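PDB 2D5M: flavoredoxin from Desulfovibrio vulgaris str. 'Miyazaki F', which binds flavin mononucleotide and probably carries electrons through it, as a member of the flavin reductase-like family. Local coordinates for residues N29-A34 with K52-Y57; V19-R24 with R58-R63; T67-S72 with P109-F114; E104-P109 with A117-L122. All coordinates share one frame; numbering follows the deposited sequence. Where two conformers were deposited one is given.

Contact 1. Residues N29-A34 with K52-Y57; sequences NIMAAA and KATYTY. With FMN (flavin mononucleotide), chain E.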
loop_
_atom_site.group_PDB
_atom_site.type_symbol
_atom_site.label_atom_id
_atom_site.label_comp_id
_atom_site.label_asym_id
_atom_site.label_seq_id
_atom_site.Cartn_x
_atom_site.Cartn_y
_atom_site.Cartn_z
ATOM N N ASN A 29 -14.617 -6.065 16.565
ATOM C CA ASN A 29 -14.273 -6.879 15.407
ATOM C C ASN A 29 -12.977 -6.381 14.762
ATOM O O ASN A 29 -12.581 -5.238 14.958
ATOM C CB ASN A 29 -15.385 -6.810 14.376
ATOM C CG ASN A 29 -15.332 -7.922 13.333
ATOM O OD1 ASN A 29 -14.796 -9.011 13.596
ATOM N ND2 ASN A 29 -15.923 -7.661 12.172
ATOM N N ILE A 30 -12.358 -7.288 14.016
ATOM C CA ILE A 30 -11.240 -6.996 13.163
ATOM C C ILE A 30 -11.411 -7.810 11.893
ATOM O O ILE A 30 -11.842 -8.969 11.956
ATOM C CB ILE A 30 -9.868 -7.352 13.794
ATOM C CG1 ILE A 30 -9.928 -8.625 14.658
ATOM C CG2 ILE A 30 -9.301 -6.145 14.538
ATOM C CD1 ILE A 30 -8.593 -9.159 15.168
ATOM N N MET A 31 -11.032 -7.210 10.757
ATOM C CA MET A 31 -10.932 -7.902 9.473
ATOM C C MET A 31 -9.625 -7.531 8.831
ATOM O O MET A 31 -9.033 -6.507 9.151
ATOM C CB MET A 31 -12.121 -7.635 8.554
ATOM C CG MET A 31 -12.336 -6.167 8.230
ATOM S SD MET A 31 -11.278 -5.519 6.930
ATOM C CE MET A 31 -12.032 -6.190 5.448
ATOM N N ALA A 32 -9.129 -8.361 7.912
ATOM C CA ALA A 32 -7.916 -8.057 7.168
ATOM C C ALA A 32 -8.223 -7.289 5.882
ATOM O O ALA A 32 -9.157 -7.655 5.128
ATOM C CB ALA A 32 -7.213 -9.349 6.805
ATOM N N ALA A 33 -7.426 -6.287 5.605
ATOM C CA ALA A 33 -7.548 -5.478 4.382
ATOM C C ALA A 33 -6.150 -5.243 3.799
ATOM O O ALA A 33 -5.291 -4.693 4.478
ATOM C CB ALA A 33 -8.220 -4.164 4.622
ATOM N N ALA A 34 -5.981 -5.607 2.535
ATOM C CA ALA A 34 -4.792 -5.279 1.775
ATOM C C ALA A 34 -5.043 -4.267 0.671
ATOM O O ALA A 34 -4.079 -3.693 0.135
ATOM C CB ALA A 34 -4.174 -6.533 1.164
ATOM N N LYS A 52 -19.172 -4.671 0.599
ATOM C CA LYS A 52 -20.450 -4.545 1.307
ATOM C C LYS A 52 -20.834 -5.764 2.091
ATOM O O LYS A 52 -21.588 -5.699 3.072
ATOM C CB LYS A 52 -21.510 -4.144 0.277
ATOM C CG LYS A 52 -21.366 -2.795 -0.373
ATOM C CD LYS A 52 -22.481 -2.451 -1.324
ATOM C CE LYS A 52 -22.483 -0.957 -1.573
ATOM N NZ LYS A 52 -23.156 -0.541 -2.851
ATOM N N ALA A 53 -20.362 -6.953 1.686
ATOM C CA ALA A 53 -20.692 -8.186 2.363
ATOM C C ALA A 53 -20.015 -8.300 3.711
ATOM O O ALA A 53 -20.406 -9.130 4.539
ATOM C CB ALA A 53 -20.316 -9.397 1.508
ATOM N N THR A 54 -18.941 -7.538 3.967
ATOM C CA THR A 54 -18.246 -7.691 5.233
ATOM C C THR A 54 -19.079 -7.094 6.381
ATOM O O THR A 54 -19.780 -6.093 6.212
ATOM C CB THR A 54 -16.864 -7.063 5.225
ATOM O OG1 THR A 54 -16.953 -5.672 5.080
ATOM C CG2 THR A 54 -15.989 -7.609 4.141
ATOM N N TYR A 55 -18.983 -7.732 7.534
ATOM C CA TYR A 55 -19.687 -7.184 8.717
ATOM C C TYR A 55 -19.094 -5.814 9.075
ATOM O O TYR A 55 -19.782 -4.885 9.509
ATOM C CB TYR A 55 -19.603 -8.193 9.846
ATOM C CG TYR A 55 -20.521 -7.939 11.012
ATOM C CD1 TYR A 55 -21.900 -7.934 10.802
ATOM C CD2 TYR A 55 -20.080 -7.713 12.294
ATOM C CE1 TYR A 55 -22.813 -7.724 11.809
ATOM C CE2 TYR A 55 -20.961 -7.505 13.350
ATOM C CZ TYR A 55 -22.330 -7.491 13.117
ATOM O OH TYR A 55 -23.270 -7.293 14.099
ATOM N N THR A 56 -17.781 -5.677 8.902
ATOM C CA THR A 56 -17.085 -4.431 9.171
ATOM C C THR A 56 -17.635 -3.262 8.391
ATOM O O THR A 56 -17.737 -2.157 8.917
ATOM C CB THR A 56 -15.588 -4.635 8.849
ATOM O OG1 THR A 56 -15.072 -5.625 9.748
ATOM C CG2 THR A 56 -14.782 -3.391 9.023
ATOM N N TYR A 57 -18.029 -3.400 7.177
ATOM C CA TYR A 57 -18.627 -2.413 6.321
ATOM C C TYR A 57 -19.806 -1.795 7.062
ATOM O O TYR A 57 -19.960 -0.574 7.133
ATOM C CB TYR A 57 -19.013 -3.008 4.952
ATOM C CG TYR A 57 -19.656 -2.027 3.995
ATOM C CD1 TYR A 57 -18.982 -1.559 2.907
ATOM C CD2 TYR A 57 -20.967 -1.600 4.086
ATOM C CE1 TYR A 57 -19.538 -0.681 1.994
ATOM C CE2 TYR A 57 -21.538 -0.736 3.231
ATOM C CZ TYR A 57 -20.818 -0.271 2.168
ATOM O OH TYR A 57 -21.418 0.610 1.267
HETATM N N1 FMN E . -11.767 -7.843 2.216
HETATM C C2 FMN E . -12.086 -6.575 1.806
HETATM O O2 FMN E . -13.269 -6.225 1.691
HETATM N N3 FMN E . -11.054 -5.697 1.485
HETATM C C4 FMN E . -9.712 -6.003 1.509
HETATM O O4 FMN E . -8.857 -5.147 1.196
HETATM C C4A FMN E . -9.383 -7.335 1.884
HETATM N N5 FMN E . -8.085 -7.723 1.874
HETATM C C5A FMN E . -7.826 -8.962 2.405
HETATM C C6 FMN E . -6.469 -9.390 2.436
HETATM C C7 FMN E . -6.075 -10.599 2.985
HETATM C C7M FMN E . -4.637 -11.065 2.969
HETATM C C8 FMN E . -7.105 -11.423 3.576
HETATM C C8M FMN E . -6.696 -12.712 4.270
HETATM C C9 FMN E . -8.435 -11.052 3.486
HETATM C C9A FMN E . -8.816 -9.845 2.924
HETATM N N10 FMN E . -10.158 -9.430 2.778
HETATM C C10 FMN E . -10.451 -8.169 2.320
HETATM C "C1'" FMN E . -11.262 -10.336 3.204
HETATM C "C2'" FMN E . -11.849 -9.956 4.561
HETATM O "O2'" FMN E . -10.840 -9.744 5.556
HETATM C "C3'" FMN E . -12.758 -11.097 5.029
HETATM O "O3'" FMN E . -13.902 -11.108 4.144
HETATM C "C4'" FMN E . -13.207 -10.992 6.479
HETATM O "O4'" FMN E . -13.732 -12.302 6.829
HETATM C "C5'" FMN E . -14.252 -9.959 6.721
HETATM O "O5'" FMN E . -14.594 -9.998 8.144
HETATM P P FMN E . -15.930 -9.293 8.702
HETATM O O1P FMN E . -17.133 -9.915 7.979
HETATM O O2P FMN E . -15.880 -7.803 8.465
HETATM O O3P FMN E . -15.855 -9.685 10.167
#
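The amide of Asn29 stands at the edge of the Tyr55 ring, with Asn29 ND2 4.2 Å from Tyr55 CD2. Met31 CE, in one of two conformers, lies over a face of the isoalloxazine, 3.6 Å from FMN N1. Just past the strand, Ala34 N gives its N-H to FMN N5 at the rim, over 3.1 Å. The phosphate joins the two segments. Asn29 ND2 donates to FMN O3P over 2.8 Å, almost straight at 175°. CG of Asn29 is anti to the backbone N (chi1 -163°), which carries the amide to the phosphate. Tyr55 N binds FMN O1P at 2.9 Å. FMN O2P takes two bonds from Thr56, from N and, at 2.7 Å, from OG1. These N-H groups start a helix capped by Thr54, and the helix start would add to the pull on the phosphate. Thr54 OG1 accepts from Tyr57 N and also bonds to Arg51 O. FMN O2' donates to Ala32 O at 2.7 Å. This is one part of the flavin pocket; Ser86, Gly87 and Lys92 also bind the FMN. Strand 28-41 pairs with strand 14-22, helix 55-63 runs on from the phosphate, and helix 92-96 touches Asn29 and Ile30.

Contact 2. Residues V19-R24 with R58-R63; sequences VGTYDR and RSITER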
loop_
_atom_site.group_PDB
_atom_site.type_symbol
_atom_site.label_atom_id
_atom_site.label_comp_id
_atom_site.label_asym_id
_atom_site.label_seq_id
_atom_site.Cartn_x
_atom_site.Cartn_y
_atom_site.Cartn_z
ATOM N N VAL A 19 -8.552 -3.978 10.292
ATOM C CA VAL A 19 -9.510 -2.889 10.447
ATOM C C VAL A 19 -10.427 -3.232 11.586
ATOM O O VAL A 19 -11.128 -4.261 11.548
ATOM C CB VAL A 19 -10.302 -2.687 9.148
ATOM C CG1 VAL A 19 -11.321 -1.588 9.342
ATOM C CG2 VAL A 19 -9.378 -2.324 7.975
ATOM N N GLY A 20 -10.407 -2.399 12.632
ATOM C CA GLY A 20 -11.132 -2.657 13.887
ATOM C C GLY A 20 -12.350 -1.780 13.992
ATOM O O GLY A 20 -12.309 -0.576 13.694
ATOM N N THR A 21 -13.462 -2.342 14.460
ATOM C CA THR A 21 -14.732 -1.659 14.604
ATOM C C THR A 21 -15.541 -2.222 15.785
ATOM O O THR A 21 -15.232 -3.290 16.308
ATOM C CB THR A 21 -15.601 -1.837 13.347
ATOM O OG1 THR A 21 -15.817 -3.230 13.096
ATOM C CG2 THR A 21 -15.039 -1.131 12.111
ATOM N N TYR A 22 -16.552 -1.467 16.189
ATOM C CA TYR A 22 -17.617 -1.965 17.055
ATOM C C TYR A 22 -18.917 -2.088 16.266
ATOM O O TYR A 22 -19.269 -1.174 15.511
ATOM C CB TYR A 22 -17.867 -0.996 18.222
ATOM C CG TYR A 22 -16.800 -0.922 19.257
ATOM C CD1 TYR A 22 -16.390 -1.999 19.984
ATOM C CD2 TYR A 22 -16.164 0.328 19.511
ATOM C CE1 TYR A 22 -15.383 -1.908 20.950
ATOM C CE2 TYR A 22 -15.171 0.415 20.467
ATOM C CZ TYR A 22 -14.791 -0.694 21.204
ATOM O OH TYR A 22 -13.797 -0.563 22.121
ATOM N N ASP A 23 -19.648 -3.191 16.444
ATOM C CA ASP A 23 -20.983 -3.295 15.871
ATOM C C ASP A 23 -21.982 -2.562 16.740
ATOM O O ASP A 23 -21.649 -1.889 17.718
ATOM C CB ASP A 23 -21.363 -4.739 15.565
ATOM C CG ASP A 23 -21.888 -5.552 16.753
ATOM O OD1 ASP A 23 -21.867 -5.077 17.910
ATOM O OD2 ASP A 23 -22.297 -6.694 16.479
ATOM N N ARG A 24 -23.246 -2.670 16.364
ATOM C CA ARG A 24 -24.308 -1.906 17.045
ATOM C C ARG A 24 -24.499 -2.301 18.502
ATOM O O ARG A 24 -25.017 -1.456 19.257
ATOM C CB ARG A 24 -25.604 -2.032 16.272
ATOM C CG ARG A 24 -26.173 -3.453 16.297
ATOM C CD ARG A 24 -27.228 -3.565 15.145
ATOM N NE ARG A 24 -27.757 -4.907 15.033
ATOM C CZ ARG A 24 -27.092 -5.890 14.462
ATOM N NH1 ARG A 24 -25.886 -5.756 13.906
ATOM N NH2 ARG A 24 -27.666 -7.101 14.411
ATOM N N ARG A 58 -20.700 -2.675 7.515
ATOM C CA ARG A 58 -21.893 -2.216 8.217
ATOM C C ARG A 58 -21.470 -1.401 9.426
ATOM O O ARG A 58 -21.978 -0.296 9.658
ATOM C CB ARG A 58 -22.750 -3.394 8.623
ATOM C CG ARG A 58 -23.975 -2.956 9.462
ATOM C CD ARG A 58 -24.845 -4.155 9.807
ATOM N NE ARG A 58 -25.945 -3.723 10.656
ATOM C CZ ARG A 58 -26.980 -4.524 10.966
ATOM N NH1 ARG A 58 -26.965 -5.760 10.493
ATOM N NH2 ARG A 58 -27.962 -4.063 11.743
ATOM N N SER A 59 -20.545 -1.905 10.211
ATOM C CA SER A 59 -20.151 -1.189 11.438
ATOM C C SER A 59 -19.558 0.183 11.126
ATOM O O SER A 59 -19.836 1.150 11.849
ATOM C CB SER A 59 -19.162 -2.036 12.246
ATOM O OG SER A 59 -19.834 -3.204 12.681
ATOM N N ILE A 60 -18.760 0.302 10.068
ATOM C CA ILE A 60 -18.182 1.594 9.755
ATOM C C ILE A 60 -19.262 2.550 9.316
ATOM O O ILE A 60 -19.253 3.737 9.688
ATOM C CB ILE A 60 -17.076 1.489 8.669
ATOM C CG1 ILE A 60 -15.891 0.711 9.215
ATOM C CG2 ILE A 60 -16.685 2.874 8.162
ATOM C CD1 ILE A 60 -14.771 0.453 8.218
ATOM N N THR A 61 -20.234 2.097 8.528
ATOM C CA THR A 61 -21.331 2.970 8.108
ATOM C C THR A 61 -22.124 3.444 9.312
ATOM O O THR A 61 -22.633 4.569 9.319
ATOM C CB THR A 61 -22.283 2.362 7.076
ATOM O OG1 THR A 61 -23.013 1.278 7.595
ATOM C CG2 THR A 61 -21.554 1.869 5.826
ATOM N N GLU A 62 -22.218 2.675 10.365
ATOM C CA GLU A 62 -22.994 3.035 11.545
ATOM C C GLU A 62 -22.229 3.928 12.504
ATOM O O GLU A 62 -22.828 4.826 13.070
ATOM C CB GLU A 62 -23.377 1.718 12.279
ATOM C CG GLU A 62 -24.422 0.908 11.527
ATOM C CD GLU A 62 -24.727 -0.456 12.102
ATOM O OE1 GLU A 62 -23.926 -0.934 12.967
ATOM O OE2 GLU A 62 -25.741 -1.086 11.627
ATOM N N ARG A 63 -20.953 3.655 12.746
ATOM C CA ARG A 63 -20.223 4.397 13.758
ATOM C C ARG A 63 -19.315 5.477 13.240
ATOM O O ARG A 63 -18.872 6.365 13.983
ATOM C CB ARG A 63 -19.395 3.453 14.622
ATOM C CG ARG A 63 -20.405 2.757 15.599
ATOM C CD ARG A 63 -19.608 2.007 16.636
ATOM N NE ARG A 63 -20.503 1.183 17.404
ATOM C CZ ARG A 63 -21.045 1.493 18.550
ATOM N NH1 ARG A 63 -20.827 2.664 19.136
ATOM N NH2 ARG A 63 -21.862 0.624 19.103
HETATM O O HOH W 1 -17.956 -4.998 13.239
HETATM O O HOH W 2 -21.999 -0.154 14.823
HETATM O O HOH W 3 -24.040 -3.522 13.637
#
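Arg63 reaches from the helix to the end of strand 14-22. Its CB lies toward the strand, and the chain runs extended from CG to NE. CD passes Tyr22 O and Tyr22 CB. NE makes a weak bond to Tyr22 O and a better one to Asp23 O, which it meets from above the carbonyl plane. NH2 binds the same Asp23 O at 2.9 Å and 157°, so the guanidinium holds one carbonyl side-on with two nitrogens. NH1 forms a salt bridge with Asp107. Further out, the guanidinium groups of Arg24 and Arg58 lie flat on each other, planes 7° apart and centres 3.8 Å apart. Glu62 OE2 accepts from Arg58 NE at 2.8 Å, and a water links Glu62 OE1 to Arg24 NH1; this carboxylate probably eases the like charges. Deeper in, Thr21 CG2 packs on Ile60 CG1 at 3.5 Å. A water bridges Thr21 OG1 (2.8 Å) and Ser59 OG (2.7 Å). The strand and helix axes approach to 7.7 Å and cross at 60°. The helix thus packs on the sheet: strand 14-22 lies between strands 28-41 and 65-70, and Phe66 of the latter touches Val19, Thr21 and Ile60.

Contact 3. Residues T67-S72 with P109-F114; sequences TISIPS and PYVGEF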
loop_
_atom_site.group_PDB
_atom_site.type_symbol
_atom_site.label_atom_id
_atom_site.label_comp_id
_atom_site.label_asym_id
_atom_site.label_seq_id
_atom_site.Cartn_x
_atom_site.Cartn_y
_atom_site.Cartn_z
ATOM N N THR A 67 -10.304 1.561 13.366
ATOM C CA THR A 67 -8.890 1.570 13.599
ATOM C C THR A 67 -8.197 0.685 12.554
ATOM O O THR A 67 -8.839 -0.129 11.916
ATOM C CB THR A 67 -8.514 1.041 15.003
ATOM O OG1 THR A 67 -8.860 -0.331 15.029
ATOM C CG2 THR A 67 -9.206 1.833 16.078
ATOM N N ILE A 68 -6.876 0.867 12.430
ATOM C CA ILE A 68 -5.997 -0.038 11.723
ATOM C C ILE A 68 -4.930 -0.469 12.709
ATOM O O ILE A 68 -4.193 0.346 13.222
ATOM C CB ILE A 68 -5.426 0.612 10.463
ATOM C CG1 ILE A 68 -6.532 0.751 9.402
ATOM C CG2 ILE A 68 -4.203 -0.188 9.943
ATOM C CD1 ILE A 68 -6.172 1.618 8.226
ATOM N N SER A 69 -4.854 -1.772 12.912
ATOM C CA SER A 69 -3.793 -2.349 13.729
ATOM C C SER A 69 -2.864 -3.125 12.809
ATOM O O SER A 69 -3.310 -3.866 11.929
ATOM C CB SER A 69 -4.379 -3.269 14.804
ATOM O OG SER A 69 -5.265 -2.609 15.660
ATOM N N ILE A 70 -1.552 -2.942 13.010
ATOM C CA ILE A 70 -0.550 -3.526 12.114
ATOM C C ILE A 70 0.084 -4.718 12.839
ATOM O O ILE A 70 0.710 -4.527 13.864
ATOM C CB ILE A 70 0.456 -2.467 11.704
ATOM C CG1 ILE A 70 -0.273 -1.367 10.914
ATOM C CG2 ILE A 70 1.595 -3.055 10.911
ATOM C CD1 ILE A 70 0.439 -0.297 10.242
ATOM N N PRO A 71 -0.121 -5.936 12.312
ATOM C CA PRO A 71 0.424 -7.120 13.020
ATOM C C PRO A 71 1.949 -7.176 12.806
ATOM O O PRO A 71 2.469 -6.846 11.735
ATOM C CB PRO A 71 -0.222 -8.294 12.331
ATOM C CG PRO A 71 -0.507 -7.778 10.955
ATOM C CD PRO A 71 -0.845 -6.288 11.099
ATOM N N SER A 72 2.645 -7.702 13.779
ATOM C CA SER A 72 4.012 -8.174 13.703
ATOM C C SER A 72 3.965 -9.640 13.275
ATOM O O SER A 72 2.897 -10.279 13.230
ATOM C CB SER A 72 4.761 -8.039 14.992
ATOM O OG SER A 72 4.089 -8.749 15.987
ATOM N N PRO A 109 -12.341 -0.183 18.467
ATOM C CA PRO A 109 -11.255 -0.844 19.182
ATOM C C PRO A 109 -10.030 -1.059 18.275
ATOM O O PRO A 109 -10.227 -1.209 17.057
ATOM C CB PRO A 109 -11.834 -2.198 19.539
ATOM C CG PRO A 109 -12.695 -2.511 18.322
ATOM C CD PRO A 109 -13.225 -1.163 17.856
ATOM N N TYR A 110 -8.857 -1.154 18.876
ATOM C CA TYR A 110 -7.668 -1.639 18.169
ATOM C C TYR A 110 -7.148 -2.880 18.890
ATOM O O TYR A 110 -7.612 -3.249 19.968
ATOM C CB TYR A 110 -6.614 -0.589 18.006
ATOM C CG TYR A 110 -6.004 -0.015 19.259
ATOM C CD1 TYR A 110 -4.909 -0.580 19.850
ATOM C CD2 TYR A 110 -6.517 1.118 19.863
ATOM C CE1 TYR A 110 -4.327 -0.051 21.006
ATOM C CE2 TYR A 110 -5.933 1.660 20.984
ATOM C CZ TYR A 110 -4.861 1.063 21.557
ATOM O OH TYR A 110 -4.264 1.615 22.685
ATOM N N VAL A 111 -6.157 -3.539 18.280
ATOM C CA VAL A 111 -5.625 -4.781 18.818
ATOM C C VAL A 111 -4.472 -4.471 19.771
ATOM O O VAL A 111 -3.402 -4.024 19.314
ATOM C CB VAL A 111 -5.163 -5.754 17.725
ATOM C CG1 VAL A 111 -4.739 -7.048 18.383
ATOM C CG2 VAL A 111 -6.263 -5.991 16.702
ATOM N N GLY A 112 -4.644 -4.692 21.032
ATOM C CA GLY A 112 -3.639 -4.255 22.007
ATOM C C GLY A 112 -2.301 -4.924 21.846
ATOM O O GLY A 112 -1.266 -4.325 22.127
ATOM N N GLU A 113 -2.286 -6.175 21.407
ATOM C CA GLU A 113 -1.064 -6.928 21.307
ATOM C C GLU A 113 -0.185 -6.485 20.157
ATOM O O GLU A 113 0.994 -6.858 20.124
ATOM C CB GLU A 113 -1.380 -8.428 21.125
ATOM C CG GLU A 113 -1.963 -9.127 22.325
ATOM C CD GLU A 113 -3.359 -8.802 22.686
ATOM O OE1 GLU A 113 -4.119 -8.254 21.864
ATOM O OE2 GLU A 113 -3.751 -9.158 23.826
ATOM N N PHE A 114 -0.760 -5.787 19.167
ATOM C CA PHE A 114 0.014 -5.417 17.983
ATOM C C PHE A 114 0.889 -4.204 18.284
ATOM O O PHE A 114 0.586 -3.411 19.152
ATOM C CB PHE A 114 -0.891 -5.148 16.805
ATOM C CG PHE A 114 -1.585 -6.367 16.219
ATOM C CD1 PHE A 114 -1.545 -7.645 16.779
ATOM C CD2 PHE A 114 -2.296 -6.217 15.033
ATOM C CE1 PHE A 114 -2.247 -8.701 16.223
ATOM C CE2 PHE A 114 -2.981 -7.268 14.490
ATOM C CZ PHE A 114 -2.982 -8.501 15.073
#
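Thr67 and Ser69 bind the backbone of segment 109-114 through their hydroxyls. Thr67 OG1 donates to Pro109 O over a short 2.6 Å. Its chi1 of 66° sets OG1 between the backbone N and the carbonyl carbon, facing that oxygen. Ser69 OG accepts from Val111 N at 2.9 Å, nearly straight at 171°. Phe114 is closely packed on both faces. Pro71 CA sits over one, 3.8 Å from the ring centroid, a CH-pi contact. Val111 CG1 covers the opposite face, and Ser69 C lies at the edge. By contrast, the middle of the type I turn from Val111 to Phe114 stands clear of segment 67-72. Gly112 and Glu113 there are partly exposed, and Lys2 of the second subunit binds Phe114 O. The contact ties strand 65-70 of the main sheet to strand 109-111 of the small sheet it forms with 100-102; their axes run 5° apart, at 6.4 Å. Side-chain hydroxyls here replace backbone pairing, satisfying Pro109 O and Val111 N. Ile70 O, buried against Phe114 CB at 3.4 Å, has no polar partner in the model.

Contact 4. Residues E104-P109 with A117-L122; sequences EHVDAP and AIELKL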
loop_
_atom_site.group_PDB
_atom_site.type_symbol
_atom_site.label_atom_id
_atom_site.label_comp_id
_atom_site.label_asym_id
_atom_site.label_seq_id
_atom_site.Cartn_x
_atom_site.Cartn_y
_atom_site.Cartn_z
ATOM N N GLU A 104 -8.789 5.941 21.930
ATOM C CA GLU A 104 -8.819 7.130 22.793
ATOM C C GLU A 104 -9.497 8.287 22.112
ATOM O O GLU A 104 -9.972 9.206 22.818
ATOM C CB GLU A 104 -7.378 7.466 23.231
ATOM C CG GLU A 104 -6.833 6.353 24.147
ATOM C CD GLU A 104 -5.389 6.641 24.553
ATOM O OE1 GLU A 104 -4.641 7.133 23.635
ATOM O OE2 GLU A 104 -4.965 6.453 25.722
ATOM N N HIS A 105 -9.497 8.318 20.778
ATOM C CA HIS A 105 -9.959 9.431 19.994
ATOM C C HIS A 105 -11.179 9.095 19.132
ATOM O O HIS A 105 -11.866 10.002 18.673
ATOM C CB HIS A 105 -8.835 9.961 19.085
ATOM C CG HIS A 105 -7.619 10.352 19.847
ATOM N ND1 HIS A 105 -7.437 11.582 20.406
ATOM C CD2 HIS A 105 -6.521 9.586 20.170
ATOM C CE1 HIS A 105 -6.256 11.539 21.024
ATOM N NE2 HIS A 105 -5.685 10.364 20.909
ATOM N N VAL A 106 -11.403 7.815 18.850
ATOM C CA VAL A 106 -12.474 7.386 17.909
ATOM C C VAL A 106 -13.192 6.183 18.531
ATOM O O VAL A 106 -12.617 5.463 19.344
ATOM C CB VAL A 106 -11.989 7.071 16.489
ATOM C CG1 VAL A 106 -11.075 8.186 15.946
ATOM C CG2 VAL A 106 -11.249 5.741 16.434
ATOM N N ASP A 107 -14.415 6.030 18.041
ATOM C CA ASP A 107 -15.341 4.987 18.525
ATOM C C ASP A 107 -15.111 3.637 17.856
ATOM O O ASP A 107 -15.938 3.157 17.047
ATOM C CB ASP A 107 -16.761 5.459 18.293
ATOM C CG ASP A 107 -17.785 4.560 18.947
ATOM O OD1 ASP A 107 -17.420 3.791 19.874
ATOM O OD2 ASP A 107 -18.965 4.666 18.528
ATOM N N ALA A 108 -13.972 3.004 18.153
ATOM C CA ALA A 108 -13.538 1.730 17.566
ATOM C C ALA A 108 -12.448 1.137 18.427
ATOM O O ALA A 108 -11.653 1.886 19.013
ATOM C CB ALA A 108 -13.043 1.905 16.144
ATOM N N PRO A 109 -12.341 -0.183 18.467
ATOM C CA PRO A 109 -11.255 -0.844 19.182
ATOM C C PRO A 109 -10.030 -1.059 18.275
ATOM O O PRO A 109 -10.227 -1.209 17.057
ATOM C CB PRO A 109 -11.834 -2.198 19.539
ATOM C CG PRO A 109 -12.695 -2.511 18.322
ATOM C CD PRO A 109 -13.225 -1.163 17.856
ATOM N N ALA A 117 -0.967 0.893 16.102
ATOM C CA ALA A 117 -2.393 1.049 15.896
ATOM C C ALA A 117 -2.659 2.517 15.468
ATOM O O ALA A 117 -2.015 3.435 15.936
ATOM C CB ALA A 117 -3.170 0.702 17.137
ATOM N N ILE A 118 -3.609 2.659 14.574
ATOM C CA ILE A 118 -4.000 3.941 14.012
ATOM C C ILE A 118 -5.489 4.130 14.267
ATOM O O ILE A 118 -6.276 3.199 14.007
ATOM C CB ILE A 118 -3.701 3.954 12.481
ATOM C CG1 ILE A 118 -2.280 3.545 12.174
ATOM C CG2 ILE A 118 -4.060 5.322 11.928
ATOM C CD1 ILE A 118 -2.001 3.362 10.693
ATOM N N GLU A 119 -5.882 5.278 14.787
ATOM C CA GLU A 119 -7.267 5.615 15.037
ATOM C C GLU A 119 -7.790 6.523 13.941
ATOM O O GLU A 119 -7.167 7.572 13.684
ATOM C CB GLU A 119 -7.401 6.328 16.406
ATOM C CG GLU A 119 -6.957 5.484 17.574
ATOM C CD GLU A 119 -7.486 5.964 18.907
ATOM O OE1 GLU A 119 -8.624 6.542 18.895
ATOM O OE2 GLU A 119 -6.808 5.701 19.926
ATOM N N LEU A 120 -8.888 6.137 13.312
ATOM C CA LEU A 120 -9.417 6.886 12.170
ATOM C C LEU A 120 -10.892 7.252 12.344
ATOM O O LEU A 120 -11.729 6.502 12.826
ATOM C CB LEU A 120 -9.250 6.110 10.853
ATOM C CG LEU A 120 -7.802 5.709 10.553
ATOM C CD1 LEU A 120 -7.524 4.244 10.937
ATOM C CD2 LEU A 120 -7.423 5.943 9.089
ATOM N N LYS A 121 -11.185 8.483 11.879
ATOM C CA LYS A 121 -12.536 9.017 11.758
ATOM C C LYS A 121 -12.965 8.933 10.324
ATOM O O LYS A 121 -12.248 9.421 9.422
ATOM C CB LYS A 121 -12.576 10.473 12.217
ATOM C CG LYS A 121 -13.859 11.251 12.033
ATOM C CD LYS A 121 -13.774 12.718 12.434
ATOM C CE LYS A 121 -12.819 13.521 11.567
ATOM N NZ LYS A 121 -12.937 14.987 11.561
ATOM N N LEU A 122 -14.128 8.369 10.000
ATOM C CA LEU A 122 -14.587 8.308 8.629
ATOM C C LEU A 122 -14.877 9.723 8.106
ATOM O O LEU A 122 -15.680 10.446 8.720
ATOM C CB LEU A 122 -15.874 7.485 8.556
ATOM C CG LEU A 122 -16.385 7.224 7.141
ATOM C CD1 LEU A 122 -15.400 6.428 6.327
ATOM C CD2 LEU A 122 -17.778 6.556 7.185
#
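Glu119 meets Glu104, His105 and Val106 and carries most of this contact. Its side chain extends beyond CG toward the loop, and the carboxylate faces three successive backbone N-H groups. OE2 accepts from Glu104 N at 2.8 Å and 161°. OE1 accepts from His105 N at 2.7 Å and 157°, and weakly from Val106 N at 3.1 Å. Glu104 N and His105 N both come from the syn side of their oxygens, tilted somewhat out of the carboxylate plane. The His105 ring turns its edge to the carboxylate, the two planes 55° apart, and His105 CB lies 3.4 Å from Glu119 OE1. Nearer the backbone, Glu119 CB packs on Val106 CG2. At Leu120 the side chain starts away from the loop and packs on Phe66, Ile68 and Ile46, but its backbone stays in the contact: Val106 CG1 rests 3.6 Å from Leu120 O. Lys121 brings only its backbone near Val106, while its side chain leads off.

The loop between strands 100-102 and 109-111 is therefore held onto strand 116-126 of the main sheet by one carboxylate acting on a run of peptide N-H groups. Lys142 forms salt bridges with both Glu119 OE2 and Glu104 OE1. This shared cation would offset the two negative groups and should favour the ionised form of Glu119.

Contact 1 forms part of the flavin pocket, and contact 2 continues from it along helix 55-63, their centres 9 Å apart. Tyr55 OH joins them, 2.6 Å from Asp23 OD2. Strand pairing carries the sheet onward: Met31 O lies 2.8 Å from Val19 N between contacts 1 and 2, Gly20 N 2.9 Å from Thr67 O between 2 and 3, and Ile68 O 2.7 Å from Ile118 N between 3 and 4. This curled antiparallel sheet is consistent with the FMN-binding split barrel. Contacts 3 and 4 share Pro109. Contact 4 also reaches contact 2 through Asp107 and Arg63. In contact 4, Leu120 is about 14 Å from the flavin by its side chain.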